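Local coordinates for protein COG0546: Predicted phosphatases (Streptococcus pneumoniae, PDB 2AH5) that is of unknown function but belongs to the haloacid dehalogenase-like hydrolases and is probably a phosphatase, at residues A[4-9]-A[150-155]; A[9-14]-A[106-111]; A[101-106]-A[125-130]; A[142-147]-A[171-176]. One frame throughout, in Å; residues are numbered along the deposited sequence.

Contact 1 (A[4-9]-A[150-155]); sequences ITAIFF and HQLAPE
Leu152 N donates to Leu147 O at the end of helix 139-149, and the side chain of Leu152 meets Thr5, Ala6 and Phe8 across this contact. Gln151, with positive phi, is the C-prime residue of this Schellman motif, which ends the helix, and Leu152 follows it. Across the two segments themselves there is no hydrogen bond; the meeting is apolar and rests on the two methyls of Leu152. CG stands anti to the carbonyl carbon (chi1 -63°), and both methyls touch Ala6. CD1 lies 3.6 Å from Ala6 CB. The same methyl comes to 4.1 Å from Phe8 CZ, where it meets the ring obliquely. CD2 is 4.1 Å from Ala6 CB and adds a touch on Thr5, 3.5 Å from Thr5 OG1. Thr5 and Leu152 run past each other in opposite directions, so this is a touch alongside. Phe8 and Leu152 approach from opposite directions. Ala6 CB points toward 150-155, and its small methyl lets Leu152 come close to the strand. At the other end, Ile4 N and Glu155 O are 4.3 Å apart; Glu155 O instead accepts a hydrogen bond from Ser3 OG. His150 NE2 is hydrogen-bonded to Tyr130 OH, which ties the helix end to strand 128-132. Phe8 also packs on Ile143, Ala146 and Leu147. The arrangement belongs to the parallel alpha/beta core of the HAD fold: the turn after helix 139-149 lays a leucine against strand 6-9 before the chain enters strand 157-161.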
loop_
_atom_site.group_PDB
_atom_site.type_symbol
_atom_site.label_atom_id
_atom_site.label_comp_id
_atom_site.label_asym_id
_atom_site.label_seq_id
_atom_site.Cartn_x
_atom_site.Cartn_y
_atom_site.Cartn_z
ATOM N N ILE A 4 -9.048 15.045 12.914
ATOM C CA ILE A 4 -7.845 14.456 12.298
ATOM C C ILE A 4 -6.675 15.421 12.481
ATOM O O ILE A 4 -6.785 16.623 12.182
ATOM C CB ILE A 4 -8.043 14.133 10.789
ATOM C CG1 ILE A 4 -9.092 13.030 10.599
ATOM C CG2 ILE A 4 -6.713 13.727 10.123
ATOM C CD1 ILE A 4 -9.713 13.027 9.236
ATOM N N THR A 5 -5.570 14.895 13.003
ATOM C CA THR A 5 -4.310 15.645 13.099
ATOM C C THR A 5 -3.137 14.992 12.343
ATOM O O THR A 5 -2.055 15.580 12.245
ATOM C CB THR A 5 -3.853 15.872 14.558
ATOM O OG1 THR A 5 -3.501 14.617 15.155
ATOM C CG2 THR A 5 -4.938 16.554 15.400
ATOM N N ALA A 6 -3.357 13.791 11.811
ATOM C CA ALA A 6 -2.296 13.007 11.181
ATOM C C ALA A 6 -2.895 12.189 10.039
ATOM O O ALA A 6 -4.023 11.691 10.139
ATOM C CB ALA A 6 -1.653 12.097 12.189
ATOM N N ILE A 7 -2.145 12.085 8.955
ATOM C CA ILE A 7 -2.620 11.390 7.765
ATOM C C ILE A 7 -1.687 10.222 7.414
ATOM O O ILE A 7 -0.464 10.414 7.292
ATOM C CB ILE A 7 -2.760 12.345 6.556
ATOM C CG1 ILE A 7 -3.667 13.549 6.894
ATOM C CG2 ILE A 7 -3.277 11.565 5.351
ATOM C CD1 ILE A 7 -3.897 14.518 5.704
ATOM N N PHE A 8 -2.263 9.013 7.306
ATOM C CA PHE A 8 -1.519 7.789 6.964
ATOM C C PHE A 8 -1.785 7.429 5.493
ATOM O O PHE A 8 -2.928 7.487 5.043
ATOM C CB PHE A 8 -1.978 6.590 7.822
ATOM C CG PHE A 8 -1.744 6.744 9.308
ATOM C CD1 PHE A 8 -0.955 7.778 9.825
ATOM C CD2 PHE A 8 -2.275 5.789 10.189
ATOM C CE1 PHE A 8 -0.725 7.886 11.208
ATOM C CE2 PHE A 8 -2.034 5.880 11.576
ATOM C CZ PHE A 8 -1.276 6.924 12.084
ATOM N N PHE A 9 -0.756 6.969 4.789
ATOM C CA PHE A 9 -0.896 6.584 3.396
ATOM C C PHE A 9 -0.454 5.138 3.195
ATOM O O PHE A 9 0.582 4.742 3.744
ATOM C CB PHE A 9 0.017 7.439 2.549
ATOM C CG PHE A 9 -0.452 8.838 2.381
ATOM C CD1 PHE A 9 -0.123 9.791 3.321
ATOM C CD2 PHE A 9 -1.201 9.192 1.275
ATOM C CE1 PHE A 9 -0.543 11.107 3.157
ATOM C CE2 PHE A 9 -1.612 10.528 1.091
ATOM C CZ PHE A 9 -1.283 11.459 2.045
ATOM N N HIS A 150 3.604 7.849 17.687
ATOM C CA HIS A 150 3.374 9.287 17.541
ATOM C C HIS A 150 2.346 9.844 18.511
ATOM O O HIS A 150 1.903 10.999 18.377
ATOM C CB HIS A 150 3.127 9.664 16.074
ATOM C CG HIS A 150 4.336 9.442 15.236
ATOM N ND1 HIS A 150 5.427 10.285 15.283
ATOM C CD2 HIS A 150 4.698 8.396 14.455
ATOM C CE1 HIS A 150 6.378 9.807 14.497
ATOM N NE2 HIS A 150 5.962 8.657 13.989
ATOM N N GLN A 151 1.987 9.008 19.482
ATOM C CA GLN A 151 1.151 9.410 20.608
ATOM C C GLN A 151 -0.182 9.951 20.101
ATOM O O GLN A 151 -0.620 11.006 20.532
ATOM C CB GLN A 151 1.876 10.473 21.443
ATOM C CG GLN A 151 3.062 9.937 22.216
ATOM C CD GLN A 151 3.750 11.017 23.049
ATOM O OE1 GLN A 151 3.111 11.765 23.795
ATOM N NE2 GLN A 151 5.067 11.071 22.947
ATOM N N LEU A 152 -0.782 9.214 19.161
ATOM C CA LEU A 152 -2.069 9.565 18.567
ATOM C C LEU A 152 -3.152 8.616 19.027
ATOM O O LEU A 152 -2.948 7.389 19.047
ATOM C CB LEU A 152 -1.983 9.471 17.030
ATOM C CG LEU A 152 -1.028 10.396 16.286
ATOM C CD1 LEU A 152 -0.775 9.863 14.871
ATOM C CD2 LEU A 152 -1.656 11.806 16.235
ATOM N N ALA A 153 -4.315 9.181 19.335
ATOM C CA ALA A 153 -5.563 8.405 19.496
ATOM C C ALA A 153 -6.112 8.092 18.110
ATOM O O ALA A 153 -5.912 8.870 17.184
ATOM C CB ALA A 153 -6.581 9.175 20.290
ATOM N N PRO A 154 -6.774 6.939 17.956
ATOM C CA PRO A 154 -7.212 6.542 16.612
ATOM C C PRO A 154 -8.099 7.601 15.925
ATOM O O PRO A 154 -8.040 7.782 14.707
ATOM C CB PRO A 154 -8.003 5.269 16.876
ATOM C CG PRO A 154 -7.478 4.742 18.144
ATOM C CD PRO A 154 -7.144 5.938 18.967
ATOM N N GLU A 155 -8.874 8.324 16.731
ATOM C CA GLU A 155 -9.773 9.364 16.256
ATOM C C GLU A 155 -9.040 10.495 15.510
ATOM O O GLU A 155 -9.630 11.201 14.680
ATOM C CB GLU A 155 -10.570 9.899 17.451
ATOM C CG GLU A 155 -11.502 8.845 18.119
ATOM C CD GLU A 155 -10.800 7.729 18.964
ATOM O OE1 GLU A 155 -9.719 7.913 19.546
ATOM O OE2 GLU A 155 -11.370 6.631 19.058
#

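Contact 2 (A[9-14]-A[106-111]); sequences FDLDGT and TTKDTS
Asp12 has its CG anti to the carbonyl carbon (chi1 -59°), whereas Lys108 has CG anti to its backbone N (chi1 -154°) and a chain bent at its last two torsions. The two side chains cross at about a right angle, and NZ arrives at the carboxylate. Lys108 NZ bonds to Asp12 OD1 at 2.7 Å in a salt bridge. It meets the syn side of that oxygen, 26° out of the carboxylate plane. The same OD1 is also hydrogen-bonded to Ser18 OG, and NZ to Tyr75 OH. One water joins the two segments beside the salt bridge. It gives protons to Asp12 OD2 at 2.7 Å and Asp10 OD1 at 3.0 Å, takes the N-H of Asp12, and lies 2.6 Å from Thr106 OG1. A second water links Asp10 OD1 to Thr107 N, at 2.7 Å from the OD1. Thr106 OG1 also accepts Lys108 N at 3.1 Å, forming an ST turn. Leu11 N bonds to Asp10 OD1 as well, so this oxygen has three partners. Asp10, Asp12 and Thr14 fit the HAD-type DxDxT pattern, and this is probably the active-site region. The contact sits at the C-terminal ends of the adjacent parallel strands 6-9 and 102-106, where Leu11, Thr106 and Lys108 also pack on helix 110-119.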
loop_
_atom_site.group_PDB
_atom_site.type_symbol
_atom_site.label_atom_id
_atom_site.label_comp_id
_atom_site.label_asym_id
_atom_site.label_seq_id
_atom_site.Cartn_x
_atom_site.Cartn_y
_atom_site.Cartn_z
ATOM N N PHE A 9 -0.756 6.969 4.789
ATOM C CA PHE A 9 -0.896 6.584 3.396
ATOM C C PHE A 9 -0.454 5.138 3.195
ATOM O O PHE A 9 0.582 4.742 3.744
ATOM C CB PHE A 9 0.017 7.439 2.549
ATOM C CG PHE A 9 -0.452 8.838 2.381
ATOM C CD1 PHE A 9 -0.123 9.791 3.321
ATOM C CD2 PHE A 9 -1.201 9.192 1.275
ATOM C CE1 PHE A 9 -0.543 11.107 3.157
ATOM C CE2 PHE A 9 -1.612 10.528 1.091
ATOM C CZ PHE A 9 -1.283 11.459 2.045
ATOM N N ASP A 10 -1.218 4.353 2.433
ATOM C CA ASP A 10 -0.675 3.108 1.844
ATOM C C ASP A 10 0.361 3.562 0.781
ATOM O O ASP A 10 0.340 4.710 0.353
ATOM C CB ASP A 10 -1.789 2.249 1.188
ATOM C CG ASP A 10 -1.395 0.757 1.047
ATOM O OD1 ASP A 10 -0.224 0.381 1.298
ATOM O OD2 ASP A 10 -2.273 -0.064 0.679
ATOM N N LEU A 11 1.257 2.674 0.364
ATOM C CA LEU A 11 2.367 3.025 -0.546
ATOM C C LEU A 11 2.017 2.528 -1.932
ATOM O O LEU A 11 1.573 3.302 -2.752
ATOM C CB LEU A 11 3.696 2.403 -0.073
ATOM C CG LEU A 11 4.965 2.759 -0.859
ATOM C CD1 LEU A 11 5.156 4.273 -0.969
ATOM C CD2 LEU A 11 6.192 2.116 -0.176
ATOM N N ASP A 12 2.220 1.232 -2.181
ATOM C CA ASP A 12 1.848 0.603 -3.452
ATOM C C ASP A 12 0.368 0.772 -3.728
ATOM O O ASP A 12 -0.448 0.568 -2.845
ATOM C CB ASP A 12 2.135 -0.897 -3.413
ATOM C CG ASP A 12 3.555 -1.188 -3.142
ATOM O OD1 ASP A 12 4.329 -1.169 -4.100
ATOM O OD2 ASP A 12 3.916 -1.401 -1.960
ATOM N N GLY A 13 0.020 1.146 -4.949
ATOM C CA GLY A 13 -1.373 1.253 -5.346
ATOM C C GLY A 13 -2.064 2.518 -4.893
ATOM O O GLY A 13 -3.195 2.756 -5.262
ATOM N N THR A 14 -1.374 3.335 -4.100
ATOM C CA THR A 14 -1.939 4.590 -3.618
ATOM C C THR A 14 -1.025 5.765 -4.016
ATOM O O THR A 14 -1.390 6.590 -4.860
ATOM C CB THR A 14 -2.148 4.515 -2.078
ATOM O OG1 THR A 14 -3.141 3.525 -1.784
ATOM C CG2 THR A 14 -2.583 5.849 -1.522
ATOM N N THR A 106 2.380 0.653 5.535
ATOM C CA THR A 106 2.319 -0.325 4.461
ATOM C C THR A 106 2.627 -1.727 5.004
ATOM O O THR A 106 3.223 -1.861 6.065
ATOM C CB THR A 106 3.344 0.022 3.330
ATOM O OG1 THR A 106 3.226 -0.934 2.257
ATOM C CG2 THR A 106 4.807 0.050 3.883
ATOM N N THR A 107 2.231 -2.767 4.269
ATOM C CA THR A 107 2.657 -4.112 4.657
ATOM C C THR A 107 3.846 -4.566 3.812
ATOM O O THR A 107 4.305 -5.687 3.977
ATOM C CB THR A 107 1.530 -5.147 4.612
ATOM O OG1 THR A 107 0.898 -5.086 3.335
ATOM C CG2 THR A 107 0.511 -4.888 5.720
ATOM N N LYS A 108 4.353 -3.705 2.924
ATOM C CA LYS A 108 5.734 -3.859 2.413
ATOM C C LYS A 108 6.686 -3.803 3.618
ATOM O O LYS A 108 6.390 -3.109 4.602
ATOM C CB LYS A 108 6.096 -2.721 1.446
ATOM C CG LYS A 108 7.166 -3.049 0.418
ATOM C CD LYS A 108 6.926 -2.247 -0.857
ATOM C CE LYS A 108 7.175 -3.136 -2.087
ATOM N NZ LYS A 108 6.320 -2.787 -3.253
ATOM N N ASP A 109 7.801 -4.535 3.559
ATOM C CA ASP A 109 8.810 -4.445 4.631
ATOM C C ASP A 109 9.245 -2.989 4.800
ATOM O O ASP A 109 9.394 -2.261 3.806
ATOM C CB ASP A 109 10.062 -5.250 4.287
ATOM C CG ASP A 109 9.845 -6.740 4.335
ATOM O OD1 ASP A 109 8.702 -7.184 4.566
ATOM O OD2 ASP A 109 10.840 -7.474 4.140
ATOM N N THR A 110 9.485 -2.572 6.040
ATOM C CA THR A 110 9.899 -1.201 6.310
ATOM C C THR A 110 11.051 -0.740 5.402
ATOM O O THR A 110 10.988 0.318 4.792
ATOM C CB THR A 110 10.294 -1.023 7.771
ATOM O OG1 THR A 110 9.154 -1.300 8.608
ATOM C CG2 THR A 110 10.785 0.397 8.014
ATOM N N SER A 111 12.102 -1.536 5.310
ATOM C CA SER A 111 13.283 -1.108 4.559
ATOM C C SER A 111 13.009 -0.950 3.061
ATOM O O SER A 111 13.492 0.014 2.451
ATOM C CB SER A 111 14.455 -2.061 4.796
ATOM O OG SER A 111 14.112 -3.357 4.366
HETATM O O HOH W 1 0.182 -2.099 2.300
HETATM O O HOH W 2 2.148 -0.780 -0.081
#

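Contact 3 (A[101-106]-A[125-130]); sequences PLYITT and FFDGIY
Ile104 bonds through both N and O to segment 125-130. Its N gives to Gly128 O at 3.0 Å, and Ile104 O takes Tyr130 N at 2.8 Å. Thr106 N then reaches Tyr130 O at 2.9 Å. Ile104 therefore bonds on both sides of Ile129, the pattern of a parallel pair. Before the regular part, Asp127 N meets Leu102 O at 2.7 Å. The CA atoms of Tyr103 and Thr105 lie close to the oxygens of Gly128 and Tyr130 as CA-H...O contacts.

Apolar packing gathers round Ile104, Phe126 and Ile129. In Ile104, chi1 -72° and an extended chi2 (160°) together carry CD1 over one face of the Phe126 ring. This CH-pi contact has CD1 3.7 Å from the ring centroid of Phe126. Phe125 CB lies over the opposite face, and Tyr103 N is at the ring edge. Ile104 and Ile129 lie side by side. Leu102 CB touches Phe126 CD1 at 3.6 Å.

On the face of Tyr103 and Tyr130, Tyr103 CE1 lies 3.5 Å from Asp127 CB, with ring and carboxylate planes nearly perpendicular. Tyr103 CD1 lies at the edge of the Tyr130 ring. Gly128, with no side chain, lets the Tyr103 and Tyr130 rings lie close beside its CA.

Water finishes the set. One water joins Tyr103 OH to Asp127 OD2, and another accepts from Leu102 N. The pair forms the two strands of a right-handed beta-alpha-beta crossover through helix 110-119, as expected of a Rossmann-like HAD core.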
loop_
_atom_site.group_PDB
_atom_site.type_symbol
_atom_site.label_atom_id
_atom_site.label_comp_id
_atom_site.label_asym_id
_atom_site.label_seq_id
_atom_site.Cartn_x
_atom_site.Cartn_y
_atom_site.Cartn_z
ATOM N N PRO A 101 1.209 16.366 9.581
ATOM C CA PRO A 101 2.279 15.386 9.551
ATOM C C PRO A 101 1.712 14.189 8.769
ATOM O O PRO A 101 0.553 13.834 8.992
ATOM C CB PRO A 101 2.485 15.040 11.034
ATOM C CG PRO A 101 1.144 15.257 11.669
ATOM C CD PRO A 101 0.549 16.446 10.904
ATOM N N LEU A 102 2.498 13.642 7.848
ATOM C CA LEU A 102 2.137 12.492 7.024
ATOM C C LEU A 102 2.998 11.282 7.351
ATOM O O LEU A 102 4.216 11.439 7.643
ATOM C CB LEU A 102 2.375 12.811 5.554
ATOM C CG LEU A 102 1.845 14.131 5.007
ATOM C CD1 LEU A 102 2.161 14.245 3.535
ATOM C CD2 LEU A 102 0.342 14.285 5.286
ATOM N N TYR A 103 2.389 10.096 7.271
ATOM C CA TYR A 103 3.086 8.830 7.562
ATOM C C TYR A 103 2.756 7.813 6.492
ATOM O O TYR A 103 1.620 7.780 5.962
ATOM C CB TYR A 103 2.648 8.275 8.931
ATOM C CG TYR A 103 2.898 9.277 10.019
ATOM C CD1 TYR A 103 4.164 9.383 10.594
ATOM C CD2 TYR A 103 1.902 10.185 10.398
ATOM C CE1 TYR A 103 4.426 10.331 11.570
ATOM C CE2 TYR A 103 2.148 11.137 11.408
ATOM C CZ TYR A 103 3.417 11.198 11.971
ATOM O OH TYR A 103 3.692 12.122 12.946
ATOM N N ILE A 104 3.737 6.985 6.151
ATOM C CA ILE A 104 3.394 5.795 5.399
ATOM C C ILE A 104 3.131 4.623 6.356
ATOM O O ILE A 104 3.916 4.373 7.297
ATOM C CB ILE A 104 4.491 5.452 4.374
ATOM C CG1 ILE A 104 4.446 6.477 3.239
ATOM C CG2 ILE A 104 4.301 4.060 3.821
ATOM C CD1 ILE A 104 5.735 6.558 2.446
ATOM N N THR A 105 2.047 3.895 6.066
ATOM C CA THR A 105 1.663 2.638 6.768
ATOM C C THR A 105 1.398 1.535 5.731
ATOM O O THR A 105 0.355 1.524 5.079
ATOM C CB THR A 105 0.418 2.823 7.649
ATOM O OG1 THR A 105 -0.648 3.396 6.868
ATOM C CG2 THR A 105 0.716 3.695 8.803
ATOM N N THR A 106 2.380 0.653 5.535
ATOM C CA THR A 106 2.319 -0.325 4.461
ATOM C C THR A 106 2.627 -1.727 5.004
ATOM O O THR A 106 3.223 -1.861 6.065
ATOM C CB THR A 106 3.344 0.022 3.330
ATOM O OG1 THR A 106 3.226 -0.934 2.257
ATOM C CG2 THR A 106 4.807 0.050 3.883
ATOM N N PHE A 125 8.514 13.942 2.405
ATOM C CA PHE A 125 7.200 14.451 2.790
ATOM C C PHE A 125 6.666 13.803 4.070
ATOM O O PHE A 125 5.632 14.225 4.580
ATOM C CB PHE A 125 6.177 14.187 1.694
ATOM C CG PHE A 125 6.379 15.019 0.467
ATOM C CD1 PHE A 125 6.133 16.393 0.489
ATOM C CD2 PHE A 125 6.827 14.437 -0.697
ATOM C CE1 PHE A 125 6.308 17.163 -0.654
ATOM C CE2 PHE A 125 7.016 15.192 -1.835
ATOM C CZ PHE A 125 6.749 16.544 -1.828
ATOM N N PHE A 126 7.329 12.740 4.525
ATOM C CA PHE A 126 6.821 11.950 5.650
ATOM C C PHE A 126 7.560 12.123 6.973
ATOM O O PHE A 126 8.787 12.221 7.002
ATOM C CB PHE A 126 6.728 10.457 5.236
ATOM C CG PHE A 126 5.861 10.251 4.031
ATOM C CD1 PHE A 126 4.483 10.198 4.178
ATOM C CD2 PHE A 126 6.414 10.205 2.752
ATOM C CE1 PHE A 126 3.645 10.085 3.069
ATOM C CE2 PHE A 126 5.602 10.055 1.639
ATOM C CZ PHE A 126 4.197 10.007 1.800
ATOM N N ASP A 127 6.808 12.108 8.074
ATOM C CA ASP A 127 7.419 12.135 9.410
ATOM C C ASP A 127 7.723 10.745 9.955
ATOM O O ASP A 127 8.341 10.623 11.015
ATOM C CB ASP A 127 6.536 12.868 10.396
ATOM C CG ASP A 127 6.523 14.376 10.164
ATOM O OD1 ASP A 127 7.138 14.877 9.191
ATOM O OD2 ASP A 127 5.878 15.054 10.984
ATOM N N GLY A 128 7.297 9.712 9.223
ATOM C CA GLY A 128 7.566 8.327 9.595
ATOM C C GLY A 128 7.149 7.418 8.468
ATOM O O GLY A 128 6.213 7.721 7.748
ATOM N N ILE A 129 7.866 6.316 8.313
ATOM C CA ILE A 129 7.522 5.304 7.351
ATOM C C ILE A 129 7.563 3.970 8.094
ATOM O O ILE A 129 8.615 3.566 8.625
ATOM C CB ILE A 129 8.494 5.290 6.145
ATOM C CG1 ILE A 129 8.465 6.632 5.395
ATOM C CG2 ILE A 129 8.185 4.057 5.206
ATOM C CD1 ILE A 129 9.347 6.671 4.161
ATOM N N TYR A 130 6.408 3.311 8.120
ATOM C CA TYR A 130 6.175 2.075 8.887
ATOM C C TYR A 130 5.735 0.971 7.932
ATOM O O TYR A 130 4.753 1.137 7.206
ATOM C CB TYR A 130 5.124 2.337 9.971
ATOM C CG TYR A 130 5.613 3.414 10.930
ATOM C CD1 TYR A 130 6.510 3.084 11.935
ATOM C CD2 TYR A 130 5.239 4.753 10.781
ATOM C CE1 TYR A 130 7.007 4.037 12.801
ATOM C CE2 TYR A 130 5.743 5.751 11.666
ATOM C CZ TYR A 130 6.635 5.360 12.667
ATOM O OH TYR A 130 7.181 6.240 13.594
HETATM O O HOH W 3 5.014 15.015 7.198
HETATM O O HOH W 4 5.902 13.653 13.548
#

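Contact 4 (A[142-147]-A[171-176]); sequences VIHQAL and RETGIQ
This contact joins two helix segments of the alpha/beta core, the middle of helix 139-149 and the end of helix 164-173, and includes the turn that follows the latter. Thr173 is central. Its methyl CG2 touches both His144 and Ile143. CG2 stands over the middle of the His144 ring, 3.8 Å from the centroid and 13° off the ring normal, a CH-pi contact. The two side chains run past each other in opposite directions. Thr173 OG1 sits in the position between backbone N and carbonyl carbon (chi1 53°), which leaves CG2 for the ring. OG1 also lies against Ile143, 3.4 Å from Ile143 CG2, but its stronger hydrogen bond goes to Gly169 O of its own helix. Ile143 crosses Thr173 at about a right angle.

Beyond the turn at Gly174, which has positive phi, Ile175 adds a second apolar patch. Its CD1 is 3.9 Å from Ile143 CG2. Its CG2 is 3.8 Å from Leu147 CD1, one turn further along the helix. Ile175 also touches Phe8 of strand 6-9. The two helices thus pack on one side of the parallel sheet, with Leu147 and Ile175 resting on Ala157 of strand 157-161.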
loop_
_atom_site.group_PDB
_atom_site.type_symbol
_atom_site.label_atom_id
_atom_site.label_comp_id
_atom_site.label_asym_id
_atom_site.label_seq_id
_atom_site.Cartn_x
_atom_site.Cartn_y
_atom_site.Cartn_z
ATOM N N VAL A 142 0.605 -2.407 11.830
ATOM C CA VAL A 142 1.385 -1.281 11.318
ATOM C C VAL A 142 0.734 0.046 11.743
ATOM O O VAL A 142 1.399 0.963 12.239
ATOM C CB VAL A 142 1.543 -1.385 9.766
ATOM C CG1 VAL A 142 2.301 -0.191 9.217
ATOM C CG2 VAL A 142 2.270 -2.692 9.387
ATOM N N ILE A 143 -0.582 0.120 11.587
ATOM C CA ILE A 143 -1.355 1.305 11.979
ATOM C C ILE A 143 -1.210 1.539 13.498
ATOM O O ILE A 143 -0.924 2.670 13.937
ATOM C CB ILE A 143 -2.846 1.141 11.576
ATOM C CG1 ILE A 143 -3.004 1.159 10.046
ATOM C CG2 ILE A 143 -3.730 2.187 12.240
ATOM C CD1 ILE A 143 -4.403 0.909 9.502
ATOM N N HIS A 144 -1.395 0.473 14.289
ATOM C CA HIS A 144 -1.141 0.560 15.737
ATOM C C HIS A 144 0.237 1.139 16.052
ATOM O O HIS A 144 0.375 2.004 16.916
ATOM C CB HIS A 144 -1.257 -0.812 16.426
ATOM C CG HIS A 144 -2.669 -1.229 16.736
ATOM N ND1 HIS A 144 -3.574 -0.411 17.388
ATOM C CD2 HIS A 144 -3.324 -2.386 16.483
ATOM C CE1 HIS A 144 -4.727 -1.047 17.513
ATOM N NE2 HIS A 144 -4.599 -2.247 16.977
ATOM N N GLN A 145 1.259 0.625 15.381
ATOM C CA GLN A 145 2.611 1.104 15.608
ATOM C C GLN A 145 2.745 2.617 15.299
ATOM O O GLN A 145 3.329 3.373 16.101
ATOM C CB GLN A 145 3.597 0.291 14.788
ATOM C CG GLN A 145 5.028 0.739 15.042
ATOM C CD GLN A 145 6.063 -0.082 14.326
ATOM O OE1 GLN A 145 5.740 -1.008 13.570
ATOM N NE2 GLN A 145 7.341 0.242 14.581
ATOM N N ALA A 146 2.236 3.034 14.137
ATOM C CA ALA A 146 2.234 4.449 13.748
ATOM C C ALA A 146 1.541 5.320 14.807
ATOM O O ALA A 146 2.093 6.336 15.242
ATOM C CB ALA A 146 1.600 4.656 12.348
ATOM N N LEU A 147 0.350 4.910 15.239
ATOM C CA LEU A 147 -0.426 5.687 16.209
ATOM C C LEU A 147 0.294 5.808 17.556
ATOM O O LEU A 147 0.498 6.926 18.070
ATOM C CB LEU A 147 -1.807 5.070 16.426
ATOM C CG LEU A 147 -2.892 5.139 15.342
ATOM C CD1 LEU A 147 -3.986 4.204 15.761
ATOM C CD2 LEU A 147 -3.416 6.565 15.208
ATOM N N ARG A 171 -10.775 -0.169 10.232
ATOM C CA ARG A 171 -11.925 -0.506 11.071
ATOM C C ARG A 171 -11.423 -1.159 12.353
ATOM O O ARG A 171 -11.894 -0.853 13.455
ATOM C CB ARG A 171 -12.900 -1.429 10.332
ATOM C CG ARG A 171 -13.918 -2.032 11.291
ATOM C CD ARG A 171 -15.003 -2.841 10.623
ATOM N NE ARG A 171 -15.822 -3.454 11.667
ATOM C CZ ARG A 171 -16.818 -2.835 12.301
ATOM N NH1 ARG A 171 -17.159 -1.594 11.976
ATOM N NH2 ARG A 171 -17.495 -3.474 13.244
ATOM N N GLU A 172 -10.465 -2.067 12.208
ATOM C CA GLU A 172 -9.859 -2.748 13.369
ATOM C C GLU A 172 -9.208 -1.810 14.388
ATOM O O GLU A 172 -9.222 -2.081 15.589
ATOM C CB GLU A 172 -8.843 -3.776 12.897
ATOM C CG GLU A 172 -9.498 -5.094 12.494
ATOM C CD GLU A 172 -8.753 -5.843 11.407
ATOM O OE1 GLU A 172 -7.665 -5.378 10.996
ATOM O OE2 GLU A 172 -9.270 -6.898 10.940
ATOM N N THR A 173 -8.654 -0.702 13.916
ATOM C CA THR A 173 -7.854 0.178 14.771
ATOM C C THR A 173 -8.643 1.413 15.193
ATOM O O THR A 173 -8.211 2.166 16.060
ATOM C CB THR A 173 -6.581 0.648 14.036
ATOM O OG1 THR A 173 -6.953 1.214 12.779
ATOM C CG2 THR A 173 -5.627 -0.503 13.808
ATOM N N GLY A 174 -9.806 1.623 14.585
ATOM C CA GLY A 174 -10.614 2.799 14.898
ATOM C C GLY A 174 -10.237 4.116 14.212
ATOM O O GLY A 174 -10.710 5.179 14.606
ATOM N N ILE A 175 -9.395 4.070 13.183
ATOM C CA ILE A 175 -9.063 5.329 12.480
ATOM C C ILE A 175 -10.037 5.506 11.316
ATOM O O ILE A 175 -10.720 4.554 10.912
ATOM C CB ILE A 175 -7.593 5.372 11.965
ATOM C CG1 ILE A 175 -7.368 4.312 10.881
ATOM C CG2 ILE A 175 -6.574 5.168 13.131
ATOM C CD1 ILE A 175 -6.045 4.457 10.129
ATOM N N GLN A 176 -10.109 6.710 10.763
ATOM C CA GLN A 176 -10.982 6.916 9.617
ATOM C C GLN A 176 -10.334 6.295 8.359
ATOM O O GLN A 176 -9.139 5.992 8.349
ATOM C CB GLN A 176 -11.240 8.391 9.405
ATOM C CG GLN A 176 -12.249 9.019 10.400
ATOM C CD GLN A 176 -12.542 10.443 10.046
ATOM O OE1 GLN A 176 -12.766 10.764 8.875
ATOM N NE2 GLN A 176 -12.514 11.325 11.043
#

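In the fold
From the N terminus, strand 6-9 opens contact 1, and the loop just after it opens contact 2. Contact 3 opens next, at 101-106. Contact 2 then closes at 106-111, tying the ends of two neighbouring strands. Contact 3 closes at 125-130, so it crosses contact 2; the two share Thr106. Contact 3 adds outermost strand 128-132 to the sheet. Contact 4 opens in helix 139-149. Contact 1 then closes at 150-155, after a long loop that encloses contacts 2 and 3. Contact 4 closes last, at 171-176, and so crosses contact 1. Together contacts 1 and 4 tie the helices on one side of the sheet to its middle strands.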